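Local coordinates for protein aminopeptidase C (Lactobacillus rhamnosus, PDB 4K7C) that probably acts as a papain-like cysteine aminopeptidase, removing amino acids from the N-terminal end of peptides, and assembles as a hexamer, at residues Val159-Ser165 against Thr218-Pro223; Arg69-Phe73 against Gln96-Phe100; Met144-Glu150 against Gly283-Arg289. All coordinates share one frame; numbering follows the deposited sequence. Where two conformers were deposited one is given.

Contact 1 (Val159-Ser165 against Thr218-Pro223); sequences VMPETYS and TLGNPP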
loop_
_atom_site.group_PDB
_atom_site.type_symbol
_atom_site.label_atom_id
_atom_site.label_comp_id
_atom_site.label_asym_id
_atom_site.label_seq_id
_atom_site.Cartn_x
_atom_site.Cartn_y
_atom_site.Cartn_z
ATOM N N VAL A 159 19.213 -21.357 -16.468
ATOM C CA VAL A 159 20.030 -21.276 -17.671
ATOM C C VAL A 159 19.395 -20.454 -18.788
ATOM O O VAL A 159 20.126 -19.887 -19.647
ATOM C CB VAL A 159 20.362 -22.725 -18.140
ATOM C CG1 VAL A 159 21.055 -22.730 -19.491
ATOM C CG2 VAL A 159 21.280 -23.408 -17.132
HETATM N N MSE A 160 18.078 -20.339 -18.780
HETATM C CA MSE A 160 17.341 -19.425 -19.642
HETATM C C MSE A 160 16.200 -18.786 -18.802
HETATM O O MSE A 160 15.052 -19.266 -18.826
HETATM C CB MSE A 160 16.729 -19.986 -20.900
HETATM C CG MSE A 160 16.464 -18.805 -21.757
HETATM SE SE MSE A 160 15.800 -19.361 -23.544
HETATM C CE MSE A 160 15.783 -17.656 -24.471
ATOM N N PRO A 161 16.568 -17.792 -18.007
ATOM C CA PRO A 161 15.619 -17.130 -17.124
ATOM C C PRO A 161 14.521 -16.368 -17.862
ATOM O O PRO A 161 14.616 -16.040 -19.103
ATOM C CB PRO A 161 16.489 -16.130 -16.335
ATOM C CG PRO A 161 17.894 -16.443 -16.591
ATOM C CD PRO A 161 17.912 -17.214 -17.898
ATOM N N GLU A 162 13.491 -16.036 -17.115
ATOM C CA GLU A 162 12.475 -15.134 -17.606
ATOM C C GLU A 162 13.026 -13.736 -17.984
ATOM O O GLU A 162 13.992 -13.201 -17.414
ATOM C CB GLU A 162 11.300 -14.974 -16.561
ATOM C CG GLU A 162 10.639 -16.305 -16.255
ATOM C CD GLU A 162 9.722 -16.705 -17.390
ATOM O OE1 GLU A 162 8.857 -15.859 -17.736
ATOM O OE2 GLU A 162 9.880 -17.851 -17.905
ATOM N N THR A 163 12.320 -13.131 -18.908
ATOM C CA THR A 163 12.482 -11.741 -19.287
ATOM C C THR A 163 11.138 -10.986 -19.068
ATOM O O THR A 163 10.170 -11.547 -18.581
ATOM C CB THR A 163 12.867 -11.612 -20.739
ATOM O OG1 THR A 163 11.758 -12.018 -21.527
ATOM C CG2 THR A 163 14.184 -12.462 -21.104
ATOM N N TYR A 164 11.155 -9.704 -19.342
ATOM C CA TYR A 164 9.931 -8.873 -19.316
ATOM C C TYR A 164 8.850 -9.523 -20.110
ATOM O O TYR A 164 7.781 -9.687 -19.607
ATOM C CB TYR A 164 10.203 -7.414 -19.743
ATOM C CG TYR A 164 9.002 -6.531 -19.656
ATOM C CD1 TYR A 164 8.844 -5.607 -18.636
ATOM C CD2 TYR A 164 8.013 -6.605 -20.631
ATOM C CE1 TYR A 164 7.656 -4.853 -18.552
ATOM C CE2 TYR A 164 6.907 -5.801 -20.585
ATOM C CZ TYR A 164 6.768 -4.911 -19.556
ATOM O OH TYR A 164 5.658 -4.104 -19.514
ATOM N N SER A 165 9.113 -9.883 -21.370
ATOM C CA SER A 165 8.081 -10.297 -22.290
ATOM C C SER A 165 7.626 -11.725 -21.985
ATOM O O SER A 165 6.523 -12.069 -22.259
ATOM C CB SER A 165 8.554 -10.206 -23.716
ATOM O OG SER A 165 8.773 -8.909 -24.106
ATOM N N THR A 218 13.337 -9.961 -27.304
ATOM C CA THR A 218 12.317 -10.087 -26.237
ATOM C C THR A 218 12.595 -11.111 -25.179
ATOM O O THR A 218 12.252 -10.909 -24.028
ATOM C CB THR A 218 10.900 -10.266 -26.796
ATOM O OG1 THR A 218 10.804 -11.315 -27.767
ATOM C CG2 THR A 218 10.456 -8.943 -27.407
ATOM N N LEU A 219 13.164 -12.242 -25.601
ATOM C CA LEU A 219 13.227 -13.448 -24.793
ATOM C C LEU A 219 14.638 -13.918 -24.449
ATOM O O LEU A 219 14.775 -14.680 -23.470
ATOM C CB LEU A 219 12.504 -14.561 -25.541
ATOM C CG LEU A 219 11.015 -14.324 -25.879
ATOM C CD1 LEU A 219 10.453 -15.550 -26.559
ATOM C CD2 LEU A 219 10.191 -13.964 -24.630
ATOM N N GLY A 220 15.627 -13.411 -25.177
ATOM C CA GLY A 220 17.058 -13.816 -25.035
ATOM C C GLY A 220 17.481 -14.842 -26.113
ATOM O O GLY A 220 16.714 -15.330 -26.942
ATOM N N ASN A 221 18.769 -15.145 -26.067
ATOM C CA ASN A 221 19.345 -16.131 -26.956
ATOM C C ASN A 221 19.172 -17.510 -26.364
ATOM O O ASN A 221 19.583 -17.796 -25.216
ATOM C CB ASN A 221 20.821 -15.916 -27.088
ATOM C CG ASN A 221 21.207 -14.586 -27.674
ATOM O OD1 ASN A 221 20.603 -14.056 -28.638
ATOM N ND2 ASN A 221 22.132 -13.967 -26.993
ATOM N N PRO A 222 18.618 -18.414 -27.135
ATOM C CA PRO A 222 18.555 -19.791 -26.609
ATOM C C PRO A 222 19.900 -20.402 -26.429
ATOM O O PRO A 222 20.778 -20.303 -27.335
ATOM C CB PRO A 222 17.795 -20.538 -27.691
ATOM C CG PRO A 222 17.180 -19.516 -28.523
ATOM C CD PRO A 222 18.093 -18.318 -28.510
ATOM N N PRO A 223 20.128 -21.000 -25.288
ATOM C CA PRO A 223 21.411 -21.606 -25.044
ATOM C C PRO A 223 21.677 -22.862 -25.936
ATOM O O PRO A 223 20.773 -23.536 -26.331
ATOM C CB PRO A 223 21.319 -22.045 -23.591
ATOM C CG PRO A 223 19.871 -22.024 -23.263
ATOM C CD PRO A 223 19.250 -21.009 -24.111
HETATM O O HOH W 1 19.982 -18.035 -22.061
HETATM O O HOH W 2 16.478 -15.224 -21.164
HETATM O O HOH W 3 11.280 -8.648 -23.020
#

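Contact 2 (Arg69-Phe73 against Gln96-Phe100); sequences RCWMF and QNYTF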
loop_
_atom_site.group_PDB
_atom_site.type_symbol
_atom_site.label_atom_id
_atom_site.label_comp_id
_atom_site.label_asym_id
_atom_site.label_seq_id
_atom_site.Cartn_x
_atom_site.Cartn_y
_atom_site.Cartn_z
ATOM N N ARG A 69 0.931 -19.535 -21.010
ATOM C CA ARG A 69 1.872 -20.602 -21.194
ATOM C C ARG A 69 1.484 -21.808 -20.326
ATOM O O ARG A 69 2.317 -22.661 -20.091
ATOM C CB ARG A 69 3.318 -20.164 -20.849
ATOM C CG ARG A 69 3.862 -19.166 -21.780
ATOM C CD ARG A 69 5.269 -18.708 -21.429
ATOM N NE ARG A 69 5.303 -18.058 -20.111
ATOM C CZ ARG A 69 6.383 -17.801 -19.420
ATOM N NH1 ARG A 69 7.607 -18.196 -19.810
ATOM N NH2 ARG A 69 6.254 -17.184 -18.255
ATOM N N CYS A 70 0.207 -21.908 -19.917
ATOM C CA CYS A 70 -0.172 -22.968 -18.958
ATOM C C CYS A 70 0.272 -24.355 -19.456
ATOM O O CYS A 70 0.939 -25.062 -18.730
ATOM C CB CYS A 70 -1.666 -22.924 -18.699
ATOM S SG CYS A 70 -2.513 -23.294 -20.208
ATOM N N TRP A 71 0.039 -24.641 -20.741
ATOM C CA TRP A 71 0.347 -25.956 -21.348
ATOM C C TRP A 71 1.819 -26.340 -21.174
ATOM O O TRP A 71 2.118 -27.458 -20.850
ATOM C CB TRP A 71 -0.038 -25.968 -22.810
ATOM C CG TRP A 71 0.702 -24.972 -23.712
ATOM C CD1 TRP A 71 0.706 -23.591 -23.636
ATOM C CD2 TRP A 71 1.505 -25.302 -24.850
ATOM N NE1 TRP A 71 1.477 -23.066 -24.620
ATOM C CE2 TRP A 71 1.938 -24.086 -25.417
ATOM C CE3 TRP A 71 1.888 -26.494 -25.441
ATOM C CZ2 TRP A 71 2.722 -24.044 -26.559
ATOM C CZ3 TRP A 71 2.656 -26.445 -26.606
ATOM C CH2 TRP A 71 3.053 -25.254 -27.139
HETATM N N MSE A 72 2.700 -25.351 -21.319
HETATM C CA MSE A 72 4.145 -25.533 -21.128
HETATM C C MSE A 72 4.535 -25.726 -19.679
HETATM O O MSE A 72 5.277 -26.606 -19.328
HETATM C CB MSE A 72 4.949 -24.329 -21.629
HETATM C CG MSE A 72 4.673 -23.884 -22.995
HETATM SE SE MSE A 72 5.829 -22.319 -23.304
HETATM C CE MSE A 72 5.049 -22.273 -25.067
ATOM N N PHE A 73 3.993 -24.875 -18.814
ATOM C CA PHE A 73 4.220 -24.973 -17.378
ATOM C C PHE A 73 3.778 -26.328 -16.880
ATOM O O PHE A 73 4.527 -26.995 -16.126
ATOM C CB PHE A 73 3.526 -23.820 -16.587
ATOM C CG PHE A 73 4.355 -22.559 -16.558
ATOM C CD1 PHE A 73 5.005 -22.169 -15.390
ATOM C CD2 PHE A 73 4.500 -21.806 -17.659
ATOM C CE1 PHE A 73 5.783 -21.046 -15.351
ATOM C CE2 PHE A 73 5.283 -20.657 -17.658
ATOM C CZ PHE A 73 5.967 -20.305 -16.501
ATOM N N GLN A 96 10.676 -22.358 -18.642
ATOM C CA GLN A 96 9.504 -22.129 -19.525
ATOM C C GLN A 96 9.723 -21.104 -20.621
ATOM O O GLN A 96 8.991 -21.110 -21.563
ATOM C CB GLN A 96 8.289 -21.753 -18.659
ATOM C CG GLN A 96 8.118 -22.658 -17.470
ATOM C CD GLN A 96 8.759 -22.182 -16.226
ATOM O OE1 GLN A 96 9.581 -21.250 -16.215
ATOM N NE2 GLN A 96 8.474 -22.916 -15.110
ATOM N N ASN A 97 10.722 -20.223 -20.493
ATOM C CA ASN A 97 11.057 -19.277 -21.498
ATOM C C ASN A 97 11.686 -20.041 -22.717
ATOM O O ASN A 97 11.402 -19.673 -23.836
ATOM C CB ASN A 97 11.973 -18.240 -20.995
ATOM C CG ASN A 97 12.111 -17.078 -21.946
ATOM O OD1 ASN A 97 11.249 -16.851 -22.829
ATOM N ND2 ASN A 97 13.120 -16.290 -21.748
ATOM N N TYR A 98 12.477 -21.067 -22.445
ATOM C CA TYR A 98 13.123 -21.892 -23.482
ATOM C C TYR A 98 12.079 -22.442 -24.445
ATOM O O TYR A 98 12.205 -22.238 -25.651
ATOM C CB TYR A 98 14.038 -22.984 -22.863
ATOM C CG TYR A 98 14.894 -23.707 -23.890
ATOM C CD1 TYR A 98 16.073 -23.160 -24.411
ATOM C CD2 TYR A 98 14.476 -24.921 -24.376
ATOM C CE1 TYR A 98 16.831 -23.856 -25.361
ATOM C CE2 TYR A 98 15.203 -25.586 -25.377
ATOM C CZ TYR A 98 16.388 -25.068 -25.800
ATOM O OH TYR A 98 17.156 -25.785 -26.772
ATOM N N THR A 99 11.022 -23.073 -23.902
ATOM C CA THR A 99 9.968 -23.627 -24.739
ATOM C C THR A 99 9.189 -22.530 -25.384
ATOM O O THR A 99 8.752 -22.664 -26.526
ATOM C CB THR A 99 9.009 -24.554 -23.946
ATOM O OG1 THR A 99 8.732 -23.954 -22.649
ATOM C CG2 THR A 99 9.622 -25.889 -23.726
ATOM N N PHE A 100 9.122 -21.348 -24.735
ATOM C CA PHE A 100 8.320 -20.237 -25.257
ATOM C C PHE A 100 9.005 -19.673 -26.500
ATOM O O PHE A 100 8.375 -19.332 -27.555
ATOM C CB PHE A 100 8.201 -19.141 -24.206
ATOM C CG PHE A 100 7.096 -18.112 -24.451
ATOM C CD1 PHE A 100 5.811 -18.465 -24.833
ATOM C CD2 PHE A 100 7.334 -16.760 -24.170
ATOM C CE1 PHE A 100 4.825 -17.536 -24.951
ATOM C CE2 PHE A 100 6.335 -15.790 -24.282
ATOM C CZ PHE A 100 5.068 -16.185 -24.664
HETATM O O HOH W 4 6.806 -25.394 -14.696
#

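Contact 3 (Met144-Glu150 against Gly283-Arg289); sequences MLSALIE and GNVVGGR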
loop_
_atom_site.group_PDB
_atom_site.type_symbol
_atom_site.label_atom_id
_atom_site.label_comp_id
_atom_site.label_asym_id
_atom_site.label_seq_id
_atom_site.Cartn_x
_atom_site.Cartn_y
_atom_site.Cartn_z
HETATM N N MSE A 144 2.185 -30.671 -29.231
HETATM C CA MSE A 144 3.016 -29.510 -29.621
HETATM C C MSE A 144 4.141 -29.237 -28.663
HETATM O O MSE A 144 5.231 -28.833 -29.061
HETATM C CB MSE A 144 2.077 -28.289 -29.729
HETATM C CG MSE A 144 1.166 -28.419 -30.936
HETATM SE SE MSE A 144 -0.373 -27.176 -30.820
HETATM C CE MSE A 144 0.528 -25.437 -30.918
ATOM N N LEU A 145 3.966 -29.499 -27.365
ATOM C CA LEU A 145 5.085 -29.309 -26.453
ATOM C C LEU A 145 6.108 -30.433 -26.699
ATOM O O LEU A 145 7.335 -30.184 -26.737
ATOM C CB LEU A 145 4.549 -29.366 -25.027
ATOM C CG LEU A 145 5.448 -28.924 -23.867
ATOM C CD1 LEU A 145 6.407 -30.033 -23.460
ATOM C CD2 LEU A 145 6.137 -27.621 -24.252
ATOM N N SER A 146 5.635 -31.676 -26.818
ATOM C CA SER A 146 6.537 -32.762 -27.198
ATOM C C SER A 146 7.347 -32.483 -28.430
ATOM O O SER A 146 8.570 -32.726 -28.428
ATOM C CB SER A 146 5.789 -34.084 -27.364
ATOM O OG SER A 146 5.476 -34.479 -26.110
ATOM N N ALA A 147 6.700 -31.980 -29.471
ATOM C CA ALA A 147 7.378 -31.664 -30.695
ATOM C C ALA A 147 8.558 -30.737 -30.424
ATOM O O ALA A 147 9.644 -30.897 -31.009
ATOM C CB ALA A 147 6.460 -31.009 -31.702
ATOM N N LEU A 148 8.339 -29.739 -29.542
ATOM C CA LEU A 148 9.388 -28.817 -29.197
ATOM C C LEU A 148 10.522 -29.462 -28.463
ATOM O O LEU A 148 11.666 -29.202 -28.806
ATOM C CB LEU A 148 8.851 -27.615 -28.359
ATOM C CG LEU A 148 7.889 -26.719 -29.140
ATOM C CD1 LEU A 148 7.116 -25.842 -28.165
ATOM C CD2 LEU A 148 8.629 -25.867 -30.146
ATOM N N ILE A 149 10.215 -30.369 -27.542
ATOM C CA ILE A 149 11.230 -31.003 -26.744
ATOM C C ILE A 149 12.047 -31.982 -27.590
ATOM O O ILE A 149 13.255 -32.096 -27.405
ATOM C CB ILE A 149 10.575 -31.573 -25.517
ATOM C CG1 ILE A 149 10.276 -30.356 -24.592
ATOM C CG2 ILE A 149 11.472 -32.551 -24.750
ATOM C CD1 ILE A 149 9.691 -30.820 -23.353
ATOM N N GLU A 150 11.351 -32.685 -28.496
ATOM C CA GLU A 150 12.021 -33.595 -29.424
ATOM C C GLU A 150 13.041 -32.827 -30.246
ATOM O O GLU A 150 14.128 -33.319 -30.462
ATOM C CB GLU A 150 11.017 -34.305 -30.320
ATOM C CG GLU A 150 10.277 -35.329 -29.473
ATOM C CD GLU A 150 9.185 -36.033 -30.212
ATOM O OE1 GLU A 150 9.087 -37.251 -29.988
ATOM O OE2 GLU A 150 8.432 -35.371 -30.959
ATOM N N GLY A 283 -1.016 -26.685 -35.000
ATOM C CA GLY A 283 0.397 -27.114 -34.890
ATOM C C GLY A 283 1.367 -26.026 -34.561
ATOM O O GLY A 283 1.001 -24.874 -34.425
ATOM N N ASN A 284 2.637 -26.403 -34.348
ATOM C CA ASN A 284 3.694 -25.426 -34.271
ATOM C C ASN A 284 4.915 -25.831 -35.090
ATOM O O ASN A 284 5.531 -24.990 -35.710
ATOM C CB ASN A 284 4.182 -25.161 -32.832
ATOM C CG ASN A 284 4.403 -26.416 -31.987
ATOM O OD1 ASN A 284 4.193 -27.578 -32.399
ATOM N ND2 ASN A 284 4.749 -26.192 -30.758
ATOM N N VAL A 285 5.309 -27.093 -34.998
ATOM C CA VAL A 285 6.656 -27.446 -35.560
ATOM C C VAL A 285 6.423 -28.161 -36.916
ATOM O O VAL A 285 5.995 -29.285 -36.932
ATOM C CB VAL A 285 7.468 -28.390 -34.710
ATOM C CG1 VAL A 285 8.814 -28.728 -35.409
ATOM C CG2 VAL A 285 7.734 -27.738 -33.329
ATOM N N VAL A 286 6.645 -27.435 -37.993
ATOM C CA VAL A 286 6.554 -28.048 -39.322
ATOM C C VAL A 286 7.596 -29.144 -39.358
ATOM O O VAL A 286 8.807 -28.930 -39.061
ATOM C CB VAL A 286 6.688 -27.052 -40.507
ATOM C CG1 VAL A 286 6.781 -27.769 -41.891
ATOM C CG2 VAL A 286 5.553 -26.041 -40.509
ATOM N N GLY A 287 7.125 -30.328 -39.774
ATOM C CA GLY A 287 7.975 -31.457 -39.859
ATOM C C GLY A 287 8.005 -32.298 -38.601
ATOM O O GLY A 287 8.561 -33.380 -38.605
ATOM N N GLY A 288 7.422 -31.817 -37.512
ATOM C CA GLY A 288 7.439 -32.551 -36.273
ATOM C C GLY A 288 6.121 -33.254 -36.126
ATOM O O GLY A 288 5.254 -33.203 -37.016
ATOM N N ARG A 289 5.986 -33.935 -35.021
ATOM C CA ARG A 289 4.812 -34.742 -34.807
ATOM C C ARG A 289 3.514 -33.905 -34.760
ATOM O O ARG A 289 3.530 -32.735 -34.320
ATOM C CB ARG A 289 4.993 -35.541 -33.527
ATOM C CG ARG A 289 4.926 -34.679 -32.250
ATOM C CD ARG A 289 4.581 -35.497 -31.006
ATOM N NE ARG A 289 5.636 -36.479 -30.697
ATOM C CZ ARG A 289 5.498 -37.817 -30.826
ATOM N NH1 ARG A 289 6.526 -38.611 -30.513
ATOM N NH2 ARG A 289 4.327 -38.366 -31.220
HETATM O O HOH W 5 8.384 -34.355 -33.338
#

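Contact 1 (Val159-Ser165 against Thr218-Pro223)
Met160, built as selenomethionine, reaches across Leu219-Pro223 so that its CE methyl lies among backbone carbonyls, 3.3 Å from Leu219 O and 3.5 Å from Gly220 O. Its CG stands anti to the backbone N (chi1 -162°) and the rest of the chain is fully extended, which carries the tip from the 159-165 loop to the turn just after helix 197-219. On the way Met160 SE passes the Pro223 ring at about a right angle, 3.9 Å from Pro223 CD. Val159 CG1 extends this apolar patch onto Pro223 CG. At the other end Thr163 straddles the helix terminus: its OG1 donates to Thr218 O over 2.8 Å, in the carbonyl plane, while its CG2 rests 3.3 Å from Leu219 O. With chi1 at 68°, the hydroxyl is turned to the Thr218 carbonyl and the methyl to the next one. Thr218 O also accepts a hydrogen bond from water 3, which accepts from Ser165 OG. Two more waters tie backbone to backbone, from Val159 O to Asn221 O and from Pro161 O to Leu219 O. Gly220 leaves the helix with positive phi, a backbone turn suited to glycine. Thr163 and Thr218 also pack on Met31 and Val30 of a second subunit. One direct hydrogen bond, three bridging waters and a selenomethionine methyl set among carbonyls imply a polar seam bridged mainly by water, with Asn97 ND2 as a further donor to Leu219 O and Pro161 O, in which buried Gly220 O has no polar partner in the model.

Contact 2 (Arg69-Phe73 against Gln96-Phe100)
Gln96 lies flat against the Phe73 ring, its amide plane within 7° of the ring plane and its CG over the ring centre, 3.4 Å from the centroid in a CH-pi contact. A bend at chi2 (93°) folds the chain so that CB, CG and the amide all follow that face, with Gln96 NE2 3.3 Å from Phe73 CE1. Water 4 joins NE2 to Phe73 O, and Glu93 and Lys157 hold the two ends of the amide from outside, fixing its rotation. Arg69, at the N-cap position of helix 70-87, crosses Phe100 at about a right angle: CD sits over the ring face, 3.6 Å from its centroid, while the more distant guanidinium can add only a weak cation-pi attraction. CE2 of Phe73 lies above the centre of that guanidinium, so alkyl chain and charged end are each covered by a phenylalanine. Ser67 takes the NE hydrogen bond and Glu162 forms a salt bridge with NH2. Met72, a selenomethionine, lies between the two helices; its SE is 3.4 Å from Thr99 OG1 and makes an oblique Met-aromatic contact with Phe100, while Met72 CE comes to the edge of that ring, 3.9 Å from Phe100 CD1. Thr99 OG1 donates to Gln96 O over 3.1 Å within its own helix, from above the carbonyl plane. No direct hydrogen bond joins the two helix starts. Cys70 begins helix 70-87 beside His364, an arrangement consistent with papain-like cysteine peptidases, in which the active-site cysteine opens the central helix; here the start of helix 96-117 backs that first turn.

Contact 3 (Met144-Glu150 against Gly283-Arg289)
Met144-Glu150 is helical and Gly283-Arg289 passes it as an irregular loop, the CA atoms coming closest at Met144 and Asn284 (6.2 Å) and at Ala147 and Gly288 (5.6 Å). Asn284 lies on the helix surface between Met144, a selenomethionine, and Leu148. Asn284 ND2 donates to Met144 O over 3.2 Å at an almost straight 169°; the acceptor is in the amide plane, but the donor stands above the carbonyl plane, on the face opposite to the one used by Leu148 N. That carbonyl therefore keeps its helical bond and takes a second donor. Chi1 of 45° sets CG between the backbone N and the carbonyl carbon, and a chi2 near zero leaves Asn284 OD1 turned back towards Val285 N, from which it accepts a weak bond; Asn284 OD1 also touches Met144 CG at 3.5 Å. Asn284 ND2 also donates to Asp103. Beyond Asn284 the chain makes a type II beta turn from Val285 to Gly288, closed by Gly288 N to Val285 O; Gly287 holds the positive-phi corner that this turn type commonly gives to glycine. The loop joins strands 275-279 and 293-295, antiparallel neighbours, and the turn presents Val285 to the helix, where Val285 CG2 meets Ala147 CB at 3.9 Å and Leu148 CD2 at 3.8 Å. After the turn Arg289 lays its CG on Ala147 CB and brings its guanidinium side-on to Glu150. Arg289 NH1 donates to Glu150 OE1 over 2.9 Å and Arg289 NE to Glu150 OE2 over 3.0 Å, a two-nitrogen salt bridge on the syn side of both oxygens, with the two planes 25° apart and the NE bond the more tilted. Water 5 ties OE2 to Arg289 N, and Arg289 NH1 also pairs with Asp258.

In the fold
The three contacts form a bent chain with contact 2 at the corner: its centre is about 12 Å from that of contact 1 and about 13 Å from that of contact 3, whose centres are about 20 Å apart. Contact 2 is the innermost, contact 3 lies somewhat farther out and contact 1 is outermost. Along the chain contact 2 closes first; contact 1 then falls wholly between the two segments of contact 3. Helix 96-117 is the common neighbour: Tyr98 meets Met160 of contact 1, and Thr99 packs on Leu145 of contact 3, as does Trp71 of helix 70-87. Contacts 1 and 3 touch a second subunit, whereas contact 2, at the start of the helix bearing Cys70, touches no other chain.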